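PDB 3MYR: hydrogenase (NiFe) small subunit HydA from Allochromatium vinosum, which probably relays electrons between H2 and a redox partner through its iron–sulfur clusters, this chain being most of the small subunit of a heterodimeric [NiFe] hydrogenase. Local coordinates for residues A[4-9]-A[69-74]; A[182-187]-A[227-232]; A[114-119]-A[131-136]; A[21-26]-A[149-154]. One frame throughout, in Å; residues are numbered along the deposited sequence.

Interaction 1 of 4, residues A[4-9]-A[69-74]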
loop_
_atom_site.group_PDB
_atom_site.type_symbol
_atom_site.label_atom_id
_atom_site.label_comp_id
_atom_site.label_asym_id
_atom_site.label_seq_id
_atom_site.Cartn_x
_atom_site.Cartn_y
_atom_site.Cartn_z
ATOM N N PRO A 4 -13.722 -1.173 25.376
ATOM C CA PRO A 4 -12.358 -1.417 25.815
ATOM C C PRO A 4 -11.358 -0.761 24.851
ATOM O O PRO A 4 -11.541 -0.794 23.624
ATOM C CB PRO A 4 -12.228 -2.953 25.768
ATOM C CG PRO A 4 -13.406 -3.424 25.034
ATOM C CD PRO A 4 -14.496 -2.416 25.230
ATOM N N SER A 5 -10.322 -0.188 25.414
ATOM C CA SER A 5 -9.340 0.562 24.645
ATOM C C SER A 5 -8.326 -0.301 23.877
ATOM O O SER A 5 -7.824 -1.326 24.404
ATOM C CB SER A 5 -8.610 1.489 25.569
ATOM O OG SER A 5 -7.574 2.176 24.873
ATOM N N VAL A 6 -8.070 0.101 22.617
ATOM C CA VAL A 6 -7.125 -0.597 21.744
ATOM C C VAL A 6 -6.104 0.380 21.145
ATOM O O VAL A 6 -6.470 1.441 20.619
ATOM C CB VAL A 6 -7.852 -1.345 20.641
ATOM C CG1 VAL A 6 -6.798 -1.954 19.675
ATOM C CG2 VAL A 6 -8.785 -2.452 21.264
ATOM N N ILE A 7 -4.820 0.103 21.342
ATOM C CA ILE A 7 -3.779 0.919 20.795
ATOM C C ILE A 7 -3.031 0.088 19.739
ATOM O O ILE A 7 -2.553 -1.025 20.047
ATOM C CB ILE A 7 -2.780 1.336 21.854
ATOM C CG1 ILE A 7 -3.482 2.347 22.816
ATOM C CG2 ILE A 7 -1.588 2.144 21.159
ATOM C CD1 ILE A 7 -2.607 2.698 24.053
ATOM N N TRP A 8 -2.976 0.611 18.505
ATOM C CA TRP A 8 -2.385 -0.084 17.374
ATOM C C TRP A 8 -1.012 0.544 17.115
ATOM O O TRP A 8 -0.933 1.743 16.757
ATOM C CB TRP A 8 -3.291 0.022 16.137
ATOM C CG TRP A 8 -2.803 -0.886 15.039
ATOM C CD1 TRP A 8 -1.648 -0.725 14.282
ATOM C CD2 TRP A 8 -3.428 -2.082 14.551
ATOM N NE1 TRP A 8 -1.576 -1.705 13.316
ATOM C CE2 TRP A 8 -2.636 -2.563 13.480
ATOM C CE3 TRP A 8 -4.638 -2.761 14.863
ATOM C CZ2 TRP A 8 -3.004 -3.688 12.725
ATOM C CZ3 TRP A 8 -4.935 -3.913 14.178
ATOM C CH2 TRP A 8 -4.130 -4.347 13.091
ATOM N N LEU A 9 0.070 -0.215 17.334
ATOM C CA LEU A 9 1.432 0.323 17.066
ATOM C C LEU A 9 1.903 -0.216 15.752
ATOM O O LEU A 9 1.858 -1.459 15.518
ATOM C CB LEU A 9 2.416 -0.118 18.165
ATOM C CG LEU A 9 2.031 0.285 19.615
ATOM C CD1 LEU A 9 3.016 -0.288 20.647
ATOM C CD2 LEU A 9 2.002 1.804 19.602
ATOM N N LEU A 69 -5.740 -3.061 25.257
ATOM C CA LEU A 69 -5.089 -4.024 24.412
ATOM C C LEU A 69 -4.105 -3.301 23.471
ATOM O O LEU A 69 -4.437 -2.247 22.915
ATOM C CB LEU A 69 -6.204 -4.599 23.555
ATOM C CG LEU A 69 -6.209 -5.999 22.993
ATOM C CD1 LEU A 69 -6.673 -5.925 21.562
ATOM C CD2 LEU A 69 -4.963 -6.911 23.167
ATOM N N VAL A 70 -2.907 -3.850 23.277
ATOM C CA VAL A 70 -1.993 -3.279 22.317
ATOM C C VAL A 70 -1.962 -4.288 21.140
ATOM O O VAL A 70 -1.851 -5.500 21.360
ATOM C CB VAL A 70 -0.570 -3.081 22.927
ATOM C CG1 VAL A 70 0.430 -2.570 21.895
ATOM C CG2 VAL A 70 -0.665 -2.078 24.059
ATOM N N ILE A 71 -2.154 -3.808 19.915
ATOM C CA ILE A 71 -1.863 -4.643 18.729
ATOM C C ILE A 71 -0.604 -4.072 18.069
ATOM O O ILE A 71 -0.441 -2.813 18.000
ATOM C CB ILE A 71 -3.047 -4.609 17.776
ATOM C CG1 ILE A 71 -4.293 -5.147 18.557
ATOM C CG2 ILE A 71 -2.733 -5.444 16.528
ATOM C CD1 ILE A 71 -5.580 -5.170 17.758
ATOM N N VAL A 72 0.362 -4.949 17.741
ATOM C CA VAL A 72 1.618 -4.448 17.122
ATOM C C VAL A 72 1.708 -5.094 15.745
ATOM O O VAL A 72 1.562 -6.325 15.601
ATOM C CB VAL A 72 2.876 -4.903 17.856
ATOM C CG1 VAL A 72 4.137 -4.402 17.134
ATOM C CG2 VAL A 72 2.863 -4.482 19.282
ATOM N N ASP A 73 2.016 -4.262 14.767
ATOM C CA ASP A 73 2.194 -4.610 13.376
ATOM C C ASP A 73 3.698 -4.311 13.087
ATOM O O ASP A 73 4.138 -3.181 13.316
ATOM C CB ASP A 73 1.329 -3.614 12.541
ATOM C CG ASP A 73 1.172 -4.077 11.173
ATOM O OD1 ASP A 73 1.788 -5.133 10.928
ATOM O OD2 ASP A 73 0.537 -3.432 10.318
ATOM N N GLY A 74 4.458 -5.250 12.479
ATOM C CA GLY A 74 5.880 -4.972 12.103
ATOM C C GLY A 74 6.866 -5.430 13.160
ATOM O O GLY A 74 6.540 -5.504 14.340
#

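Interaction 2 of 4, residues A[182-187]-A[227-232]. With SF4 (iron/sulfur cluster), chain J; F3S (Fe3-s4 cluster), chain K.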
loop_
_atom_site.group_PDB
_atom_site.type_symbol
_atom_site.label_atom_id
_atom_site.label_comp_id
_atom_site.label_asym_id
_atom_site.label_seq_id
_atom_site.Cartn_x
_atom_site.Cartn_y
_atom_site.Cartn_z
ATOM N N GLN A 182 -3.967 -26.553 12.740
ATOM C CA GLN A 182 -3.772 -27.658 11.728
ATOM C C GLN A 182 -2.949 -27.129 10.585
ATOM O O GLN A 182 -3.032 -25.938 10.248
ATOM C CB GLN A 182 -5.115 -28.163 11.159
ATOM C CG GLN A 182 -6.098 -28.703 12.227
ATOM C CD GLN A 182 -5.692 -30.036 12.959
ATOM O OE1 GLN A 182 -6.432 -30.489 13.865
ATOM N NE2 GLN A 182 -4.593 -30.687 12.546
ATOM N N SER A 183 -2.175 -28.002 9.956
ATOM C CA SER A 183 -1.317 -27.580 8.876
ATOM C C SER A 183 -2.183 -27.402 7.655
ATOM O O SER A 183 -3.239 -28.045 7.508
ATOM C CB SER A 183 -0.213 -28.627 8.567
ATOM O OG SER A 183 -0.789 -29.781 7.977
ATOM N N ILE A 184 -1.712 -26.572 6.745
ATOM C CA ILE A 184 -2.315 -26.445 5.412
ATOM C C ILE A 184 -2.438 -27.840 4.734
ATOM O O ILE A 184 -3.519 -28.226 4.187
ATOM C CB ILE A 184 -1.438 -25.528 4.529
ATOM C CG1 ILE A 184 -1.350 -24.052 5.070
ATOM C CG2 ILE A 184 -1.864 -25.529 3.030
ATOM C CD1 ILE A 184 -2.687 -23.280 5.037
ATOM N N HIS A 185 -1.325 -28.567 4.732
ATOM C CA HIS A 185 -1.259 -29.824 4.034
ATOM C C HIS A 185 -2.228 -30.870 4.656
ATOM O O HIS A 185 -2.730 -31.730 3.961
ATOM C CB HIS A 185 0.221 -30.208 4.042
ATOM C CG HIS A 185 0.557 -31.492 3.380
ATOM N ND1 HIS A 185 0.607 -31.635 1.983
ATOM C CD2 HIS A 185 0.984 -32.677 3.923
ATOM C CE1 HIS A 185 1.051 -32.856 1.721
ATOM N NE2 HIS A 185 1.367 -33.470 2.869
ATOM N N ASP A 186 -2.592 -30.755 5.952
ATOM C CA ASP A 186 -3.541 -31.730 6.497
ATOM C C ASP A 186 -4.994 -31.343 6.209
ATOM O O ASP A 186 -5.884 -32.047 6.637
ATOM C CB ASP A 186 -3.378 -31.876 8.026
ATOM C CG ASP A 186 -2.203 -32.812 8.392
ATOM O OD1 ASP A 186 -1.656 -33.550 7.517
ATOM O OD2 ASP A 186 -1.755 -32.750 9.535
ATOM N N ARG A 187 -5.229 -30.217 5.510
ATOM C CA ARG A 187 -6.588 -29.817 5.174
ATOM C C ARG A 187 -6.780 -29.571 3.668
ATOM O O ARG A 187 -7.895 -29.425 3.225
ATOM C CB ARG A 187 -6.971 -28.519 5.947
ATOM C CG ARG A 187 -6.950 -28.690 7.503
ATOM C CD ARG A 187 -8.018 -29.737 7.887
ATOM N NE ARG A 187 -8.534 -29.567 9.266
ATOM C CZ ARG A 187 -9.315 -30.452 9.879
ATOM N NH1 ARG A 187 -9.669 -31.599 9.261
ATOM N NH2 ARG A 187 -9.773 -30.182 11.076
ATOM N N ALA A 227 -5.141 -21.142 8.451
ATOM C CA ALA A 227 -6.530 -21.568 8.209
ATOM C C ALA A 227 -6.912 -21.422 6.728
ATOM O O ALA A 227 -8.102 -21.497 6.390
ATOM C CB ALA A 227 -7.520 -20.703 9.051
ATOM N N CYS A 228 -5.932 -21.154 5.861
ATOM C CA CYS A 228 -6.237 -20.805 4.463
ATOM C C CYS A 228 -7.005 -21.942 3.765
ATOM O O CYS A 228 -7.814 -21.692 2.872
ATOM C CB CYS A 228 -4.915 -20.564 3.694
ATOM S SG CYS A 228 -3.835 -19.410 4.606
ATOM N N ALA A 229 -6.640 -23.194 4.077
ATOM C CA ALA A 229 -7.203 -24.318 3.345
ATOM C C ALA A 229 -8.663 -24.600 3.772
ATOM O O ALA A 229 -9.384 -25.238 3.037
ATOM C CB ALA A 229 -6.309 -25.605 3.560
ATOM N N THR A 230 -9.072 -24.146 4.969
ATOM C CA THR A 230 -10.443 -24.326 5.470
ATOM C C THR A 230 -11.291 -23.056 5.466
ATOM O O THR A 230 -12.419 -23.095 5.015
ATOM C CB THR A 230 -10.408 -24.901 6.888
ATOM O OG1 THR A 230 -9.559 -24.085 7.731
ATOM C CG2 THR A 230 -9.741 -26.364 6.824
ATOM N N MET A 231 -10.808 -21.971 6.073
ATOM C CA MET A 231 -11.557 -20.720 6.095
ATOM C C MET A 231 -11.426 -20.040 4.729
ATOM O O MET A 231 -12.360 -19.406 4.246
ATOM C CB MET A 231 -10.966 -19.789 7.198
ATOM C CG MET A 231 -11.705 -18.464 7.256
ATOM S SD MET A 231 -10.932 -17.381 8.475
ATOM C CE MET A 231 -11.132 -18.397 10.030
ATOM N N LYS A 232 -10.243 -20.153 4.094
ATOM C CA LYS A 232 -9.960 -19.411 2.822
ATOM C C LYS A 232 -9.926 -17.909 3.045
ATOM O O LYS A 232 -10.115 -17.475 4.189
ATOM C CB LYS A 232 -10.980 -19.744 1.725
ATOM C CG LYS A 232 -11.041 -21.250 1.425
ATOM C CD LYS A 232 -11.734 -21.419 0.073
ATOM C CE LYS A 232 -11.928 -22.946 -0.190
ATOM N NZ LYS A 232 -12.690 -23.180 -1.502
HETATM FE FE1 SF4 J . -1.793 -29.057 -0.892
HETATM FE FE2 SF4 J . 0.198 -30.471 -2.235
HETATM FE FE3 SF4 J . 0.760 -28.107 -0.976
HETATM FE FE4 SF4 J . 0.200 -30.356 0.472
HETATM S S1 SF4 J . 1.975 -29.996 -0.902
HETATM S S2 SF4 J . -0.535 -28.272 0.902
HETATM S S3 SF4 J . -1.426 -31.312 -0.849
HETATM S S4 SF4 J . -0.647 -28.410 -2.774
HETATM FE FE1 F3S K . 0.485 -20.420 2.628
HETATM FE FE3 F3S K . 0.426 -17.902 3.557
HETATM FE FE4 F3S K . -1.790 -19.272 3.536
HETATM S S1 F3S K . 1.608 -18.627 1.776
HETATM S S2 F3S K . -1.613 -20.672 1.880
HETATM S S3 F3S K . 0.030 -19.785 4.751
HETATM S S4 F3S K . -1.607 -17.153 3.081
#

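Interaction 3 of 4, residues A[114-119]-A[131-136]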
loop_
_atom_site.group_PDB
_atom_site.type_symbol
_atom_site.label_atom_id
_atom_site.label_comp_id
_atom_site.label_asym_id
_atom_site.label_seq_id
_atom_site.Cartn_x
_atom_site.Cartn_y
_atom_site.Cartn_z
ATOM N N ALA A 114 5.846 -9.016 13.265
ATOM C CA ALA A 114 5.713 -8.779 14.705
ATOM C C ALA A 114 5.843 -10.081 15.494
ATOM O O ALA A 114 6.458 -10.106 16.545
ATOM C CB ALA A 114 4.372 -8.100 15.004
ATOM N N ALA A 115 5.188 -11.141 15.030
ATOM C CA ALA A 115 5.180 -12.386 15.759
ATOM C C ALA A 115 6.552 -13.049 15.827
ATOM O O ALA A 115 6.956 -13.499 16.911
ATOM C CB ALA A 115 4.109 -13.345 15.226
ATOM N N PHE A 116 7.283 -13.048 14.723
ATOM C CA PHE A 116 8.478 -13.877 14.600
ATOM C C PHE A 116 9.690 -13.140 13.989
ATOM O O PHE A 116 10.700 -13.783 13.769
ATOM C CB PHE A 116 8.173 -15.120 13.712
ATOM C CG PHE A 116 7.056 -15.993 14.239
ATOM C CD1 PHE A 116 7.019 -16.364 15.605
ATOM C CD2 PHE A 116 6.083 -16.488 13.381
ATOM C CE1 PHE A 116 5.989 -17.172 16.115
ATOM C CE2 PHE A 116 5.032 -17.313 13.868
ATOM C CZ PHE A 116 4.977 -17.667 15.224
ATOM N N GLY A 117 9.568 -11.881 13.574
ATOM C CA GLY A 117 10.728 -11.220 12.964
ATOM C C GLY A 117 10.424 -10.953 11.483
ATOM O O GLY A 117 10.616 -9.818 10.984
ATOM N N GLY A 118 9.824 -11.928 10.792
ATOM C CA GLY A 118 9.337 -11.637 9.430
ATOM C C GLY A 118 10.431 -11.079 8.461
ATOM O O GLY A 118 11.602 -11.430 8.514
ATOM N N LEU A 119 10.020 -10.222 7.549
ATOM C CA LEU A 119 10.849 -9.837 6.455
ATOM C C LEU A 119 12.045 -9.013 6.891
ATOM O O LEU A 119 13.134 -9.286 6.455
ATOM C CB LEU A 119 10.026 -9.071 5.450
ATOM C CG LEU A 119 10.479 -8.866 4.044
ATOM C CD1 LEU A 119 9.907 -7.666 3.294
ATOM C CD2 LEU A 119 11.674 -9.621 3.516
ATOM N N SER A 131 11.216 -9.682 17.203
ATOM C CA SER A 131 9.774 -9.930 17.317
ATOM C C SER A 131 9.314 -9.412 18.683
ATOM O O SER A 131 10.137 -9.174 19.585
ATOM C CB SER A 131 9.515 -11.462 17.304
ATOM O OG SER A 131 10.109 -12.091 18.465
ATOM N N VAL A 132 8.010 -9.287 18.838
ATOM C CA VAL A 132 7.403 -8.871 20.102
ATOM C C VAL A 132 7.714 -9.808 21.274
ATOM O O VAL A 132 8.234 -9.345 22.279
ATOM C CB VAL A 132 5.865 -8.722 19.890
ATOM C CG1 VAL A 132 5.148 -8.491 21.239
ATOM C CG2 VAL A 132 5.633 -7.615 18.905
ATOM N N MET A 133 7.508 -11.129 21.092
ATOM C CA MET A 133 7.701 -12.107 22.180
ATOM C C MET A 133 9.164 -12.168 22.660
ATOM O O MET A 133 9.441 -12.393 23.828
ATOM C CB MET A 133 7.215 -13.493 21.724
ATOM C CG MET A 133 8.095 -14.120 20.633
ATOM S SD MET A 133 7.435 -15.650 19.856
ATOM C CE MET A 133 7.972 -16.878 21.052
ATOM N N ASP A 134 10.115 -11.915 21.767
ATOM C CA ASP A 134 11.515 -11.794 22.195
ATOM C C ASP A 134 11.792 -10.559 23.045
ATOM O O ASP A 134 12.626 -10.579 23.937
ATOM C CB ASP A 134 12.481 -11.812 20.989
ATOM C CG ASP A 134 12.630 -13.237 20.377
ATOM O OD1 ASP A 134 11.998 -14.211 20.866
ATOM O OD2 ASP A 134 13.296 -13.346 19.354
ATOM N N LEU A 135 11.080 -9.491 22.786
ATOM C CA LEU A 135 11.300 -8.241 23.521
ATOM C C LEU A 135 10.389 -8.009 24.713
ATOM O O LEU A 135 10.720 -7.213 25.632
ATOM C CB LEU A 135 11.085 -7.090 22.584
ATOM C CG LEU A 135 12.207 -6.632 21.635
ATOM C CD1 LEU A 135 13.693 -6.956 21.806
ATOM C CD2 LEU A 135 11.779 -6.065 20.278
ATOM N N VAL A 136 9.227 -8.650 24.692
ATOM C CA VAL A 136 8.223 -8.363 25.665
ATOM C C VAL A 136 7.922 -9.676 26.344
ATOM O O VAL A 136 7.227 -10.565 25.776
ATOM C CB VAL A 136 6.917 -7.854 25.009
ATOM C CG1 VAL A 136 5.840 -7.648 26.145
ATOM C CG2 VAL A 136 7.186 -6.538 24.263
HETATM O O HOH W 1 5.796 -12.346 19.106
HETATM O O HOH W 2 10.090 -14.728 17.694
#

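Interaction 4 of 4, residues A[21-26]-A[149-154]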
loop_
_atom_site.group_PDB
_atom_site.type_symbol
_atom_site.label_atom_id
_atom_site.label_comp_id
_atom_site.label_asym_id
_atom_site.label_seq_id
_atom_site.Cartn_x
_atom_site.Cartn_y
_atom_site.Cartn_z
ATOM N N LEU A 21 -7.005 -6.347 8.059
ATOM C CA LEU A 21 -8.048 -6.022 9.048
ATOM C C LEU A 21 -9.249 -5.312 8.397
ATOM O O LEU A 21 -10.391 -5.594 8.735
ATOM C CB LEU A 21 -7.464 -5.080 10.131
ATOM C CG LEU A 21 -8.459 -4.479 11.154
ATOM C CD1 LEU A 21 -9.159 -5.518 12.037
ATOM C CD2 LEU A 21 -7.753 -3.369 12.017
ATOM N N THR A 22 -8.993 -4.348 7.502
ATOM C CA THR A 22 -10.129 -3.652 6.803
ATOM C C THR A 22 -10.871 -4.567 5.843
ATOM O O THR A 22 -12.010 -4.280 5.491
ATOM C CB THR A 22 -9.701 -2.394 5.952
ATOM O OG1 THR A 22 -9.060 -2.860 4.753
ATOM C CG2 THR A 22 -8.758 -1.477 6.721
ATOM N N ARG A 23 -10.264 -5.698 5.463
ATOM C CA ARG A 23 -11.008 -6.632 4.588
ATOM C C ARG A 23 -12.078 -7.461 5.280
ATOM O O ARG A 23 -12.949 -8.038 4.596
ATOM C CB ARG A 23 -10.073 -7.604 3.815
ATOM C CG ARG A 23 -8.998 -6.883 2.962
ATOM C CD ARG A 23 -9.569 -5.974 1.831
ATOM N NE ARG A 23 -8.377 -5.561 1.067
ATOM C CZ ARG A 23 -7.599 -4.526 1.301
ATOM N NH1 ARG A 23 -7.996 -3.489 2.077
ATOM N NH2 ARG A 23 -6.414 -4.499 0.679
ATOM N N ALA A 24 -11.977 -7.606 6.599
ATOM C CA ALA A 24 -12.770 -8.598 7.317
ATOM C C ALA A 24 -14.259 -8.267 7.198
ATOM O O ALA A 24 -14.684 -7.115 7.496
ATOM C CB ALA A 24 -12.356 -8.645 8.832
ATOM N N HIS A 25 -15.055 -9.288 6.892
ATOM C CA HIS A 25 -16.488 -9.083 6.651
ATOM C C HIS A 25 -17.283 -9.193 7.943
ATOM O O HIS A 25 -18.390 -8.704 7.998
ATOM C CB HIS A 25 -16.946 -10.122 5.606
ATOM C CG HIS A 25 -18.373 -9.995 5.161
ATOM N ND1 HIS A 25 -18.806 -8.995 4.287
ATOM C CD2 HIS A 25 -19.466 -10.782 5.398
ATOM C CE1 HIS A 25 -20.117 -9.130 4.072
ATOM N NE2 HIS A 25 -20.536 -10.211 4.720
ATOM N N ALA A 26 -16.762 -9.857 8.986
ATOM C CA ALA A 26 -17.533 -9.981 10.279
ATOM C C ALA A 26 -16.602 -10.319 11.392
ATOM O O ALA A 26 -15.919 -11.318 11.309
ATOM C CB ALA A 26 -18.587 -11.108 10.257
ATOM N N PRO A 149 -1.963 -12.132 7.934
ATOM C CA PRO A 149 -2.926 -13.117 8.400
ATOM C C PRO A 149 -4.232 -12.894 7.624
ATOM O O PRO A 149 -4.538 -11.784 7.172
ATOM C CB PRO A 149 -3.167 -12.696 9.921
ATOM C CG PRO A 149 -1.879 -11.840 10.272
ATOM C CD PRO A 149 -1.665 -11.108 8.964
ATOM N N ILE A 150 -5.040 -13.924 7.595
ATOM C CA ILE A 150 -6.411 -13.846 7.055
ATOM C C ILE A 150 -7.279 -12.802 7.747
ATOM O O ILE A 150 -7.346 -12.754 8.955
ATOM C CB ILE A 150 -7.065 -15.202 7.151
ATOM C CG1 ILE A 150 -6.225 -16.221 6.305
ATOM C CG2 ILE A 150 -8.496 -15.175 6.522
ATOM C CD1 ILE A 150 -6.640 -17.770 6.657
ATOM N N PRO A 151 -8.073 -12.043 6.967
ATOM C CA PRO A 151 -8.759 -10.904 7.634
ATOM C C PRO A 151 -9.634 -11.395 8.762
ATOM O O PRO A 151 -9.622 -10.765 9.841
ATOM C CB PRO A 151 -9.662 -10.351 6.517
ATOM C CG PRO A 151 -8.768 -10.539 5.247
ATOM C CD PRO A 151 -8.006 -11.894 5.507
ATOM N N MET A 152 -10.430 -12.465 8.507
ATOM C CA MET A 152 -11.347 -12.923 9.551
ATOM C C MET A 152 -10.684 -13.760 10.626
ATOM O O MET A 152 -11.288 -13.976 11.669
ATOM C CB MET A 152 -12.560 -13.607 8.956
ATOM C CG MET A 152 -13.513 -12.426 8.564
ATOM S SD MET A 152 -15.158 -12.953 8.399
ATOM C CE MET A 152 -15.085 -13.945 6.891
ATOM N N VAL A 153 -9.376 -14.049 10.472
ATOM C CA VAL A 153 -8.594 -14.539 11.630
ATOM C C VAL A 153 -8.269 -13.394 12.551
ATOM O O VAL A 153 -8.365 -13.521 13.780
ATOM C CB VAL A 153 -7.325 -15.284 11.177
ATOM C CG1 VAL A 153 -6.367 -15.514 12.361
ATOM C CG2 VAL A 153 -7.730 -16.599 10.504
ATOM N N ILE A 154 -7.825 -12.269 11.999
ATOM C CA ILE A 154 -7.566 -11.086 12.855
ATOM C C ILE A 154 -8.817 -10.696 13.653
ATOM O O ILE A 154 -8.758 -10.587 14.852
ATOM C CB ILE A 154 -7.045 -9.910 12.066
ATOM C CG1 ILE A 154 -5.822 -10.360 11.257
ATOM C CG2 ILE A 154 -6.623 -8.723 12.995
ATOM C CD1 ILE A 154 -5.392 -9.301 10.212
HETATM O O HOH W 3 -14.155 -13.018 12.584
#

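Interaction 1 of 4, residues A[4-9]-A[69-74]
Ile-71 and Trp-8 carry the main bump-and-hollow fit of this strand pair. The methyl CG2 of Ile-71 sits over one face of the indole, 3.7 Å from the centroid of the Trp-8 six-membered ring and 15° off its normal, while CD1 of Ile-71 comes up beside CZ3. Trp-8 holds its ring there because CG lies anti to the backbone N (chi1 -170°), so the indole leans across toward the neighbouring strand. Farther along the same face, CG1 of Val-6 fills the notch beside CD1 of Ile-71 at 3.9 Å, and CG2 of Val-6 runs alongside CB of Leu-69. The backbones are parallel neighbours in the central sheet of a flavodoxin-like alpha/beta domain, with 38-41 flanking one strand and 106-110 the other. Five hydrogen bonds join them, from Leu-69 N to Ser-5 O through to Asp-73 N to Leu-9 O, the shortest being Leu-9 N to Ile-71 O at 2.7 Å. On the opposite face, with Ile-7, Val-70 and Val-72, Leu-9 sets CD1 against CG1 of Val-70 at 3.7 Å. Without the indole, as with a serine at Trp-8, CG2 of Ile-71 is likely to lose the ring face it rests on, and His-42 its stacking partner. At the far end NE1 of Trp-8 approaches CB of Asp-73 at 3.6 Å, and Asp-73 itself touches a [4Fe-4S] cluster.

Interaction 2 of 4, residues A[182-187]-A[227-232]
The carbonyl O of Ala-227 takes bonds from Met-231 N at 2.8 Å and Thr-230 N at 3.2 Å, curling 227-232 into a tight turn that presents Ala-229 and Thr-230 to Ile-184 and Arg-187. No hydrogen bond crosses the contact; carbon meets carbon. CG2 of Thr-230 touches CB of Arg-187 at 3.6 Å, and also CG and CD, where it crosses the bent arginine chain, while CB of Ala-229 meets the same Arg-187 CB at 3.8 Å. Ile-184 is the shared wedge between two iron–sulfur sites. Its CD1 presses on CB of Cys-228 at 3.8 Å, whereas its CG2, anti to the backbone N, faces sulfur S2 of the [4Fe-4S] cluster at 3.7 Å. The next residue, His-185, binds iron FE4 of that cluster through ND1 at 2.0 Å, and Cys-228 SG binds iron FE4 of the [3Fe-4S] cluster at 2.3 Å. Histidine ligation of this kind marks the distal cluster of [NiFe] hydrogenases, so the contact joins it to the medial [3Fe-4S] one. Both segments are loops, 182-187 running between helices 177-180 and 191-195, while Met-231 rests on Met-152 and Val-153 of helix 151-164.

Interaction 3 of 4, residues A[114-119]-A[131-136]
Val-132 N donates to Ala-114 O at 2.9 Å in a nearly straight bond (171°), fastening the start of helix 132-135 to helix 111-116. Just before it, Ser-131 can be followed outward. Its CB lies close to two carbonyl oxygens at once, 3.3 Å from Ala-115 O and 3.4 Å from Ala-114 O, and also packs near the backbone of Phe-116 and Gly-117. Its tip, OG, is placed between the backbone N and the carbonyl carbon (chi1 64°), from where it accepts a weak capping bond from Asp-134 N, so that Ser-131 is the N-cap of the helix. The same OG pairs with a water at 2.7 Å, which in turn reaches Ala-115 O only weakly. A second water accepts from Met-133 N and lies 2.7 Å from Ala-115 O. Beyond it, the sulfur of Met-133 stands at the edge of the Phe-116 ring, a Met-aromatic contact with SD 4.3 Å from CE1. Gly-117 follows with positive phi and turns the chain out of the helix. Beside the polar seam, CG2 of Val-132 touches CB of Ala-114. Carbonyls late in one short helix thus meet N-H groups at the start of another, directly or through water, an arrangement whose partial charges are probably complementary.

Interaction 4 of 4, residues A[21-26]-A[149-154]
Pro-151 and Met-152 open helix 151-164 against the end of helix 16-23 and the chain that leaves it, two elements lying over the same side of the flavodoxin-like sheet. Apolar contacts dominate. The ring of Pro-151 packs with CG 3.5 Å from CB of Arg-23, and its CB lies 3.9 Å from CB of Ala-24. One turn on, Ile-154 meets Leu-21 at about a right angle, CG2 to CD1 4.2 Å. Sulfur contacts form a second group. In Met-152 SD stands anti to CA (chi2 -159°), which carries the sulfur out to Ala-26, 3.4 Å from its O; the chain bends only beyond, at the terminal methyl. Were Met-152 cut back to an alanine, Ala-24 and Ala-26 would probably be left without the CG and SD that pack on them. Polar groups of this helix end look outward: Arg-23 forms a salt bridge with Glu-19, and Thr-22 O accepts from Gln-198 and Arg-199 of the large subunit, which places it at the heterodimer interface. The last kind is bridging by solvent: one water donates to Ala-26 O at 2.8 Å and to Met-152 O at 3.2 Å.

How the interactions relate
Three of the contacts lie near the [4Fe-4S] cluster held by Cys-14, Cys-17, Cys-113 and Cys-147. In interaction 1 the side chain of Asp-73 is about 3 Å from this bound iron–sulfur cluster. The side chain of Ala-114 in interaction 3 is about 7 Å from it, and that of Ile-154 in interaction 4 about 8 Å. Interaction 1 joins the other two: Val-72 CG1 touches Val-132 CG2 at 4.0 Å, and Trp-8 CZ3 touches Leu-21 CD2 at 3.6 Å. Interaction 2, its centre about 27 Å from that of interaction 1, supplies one ligand to each of the other two clusters, His-185 and Cys-228. It meets interaction 4 where Cys-228 N lies 3.5 Å from Ile-150 CD1, linking the sheet domain to the C-terminal, cluster-rich part.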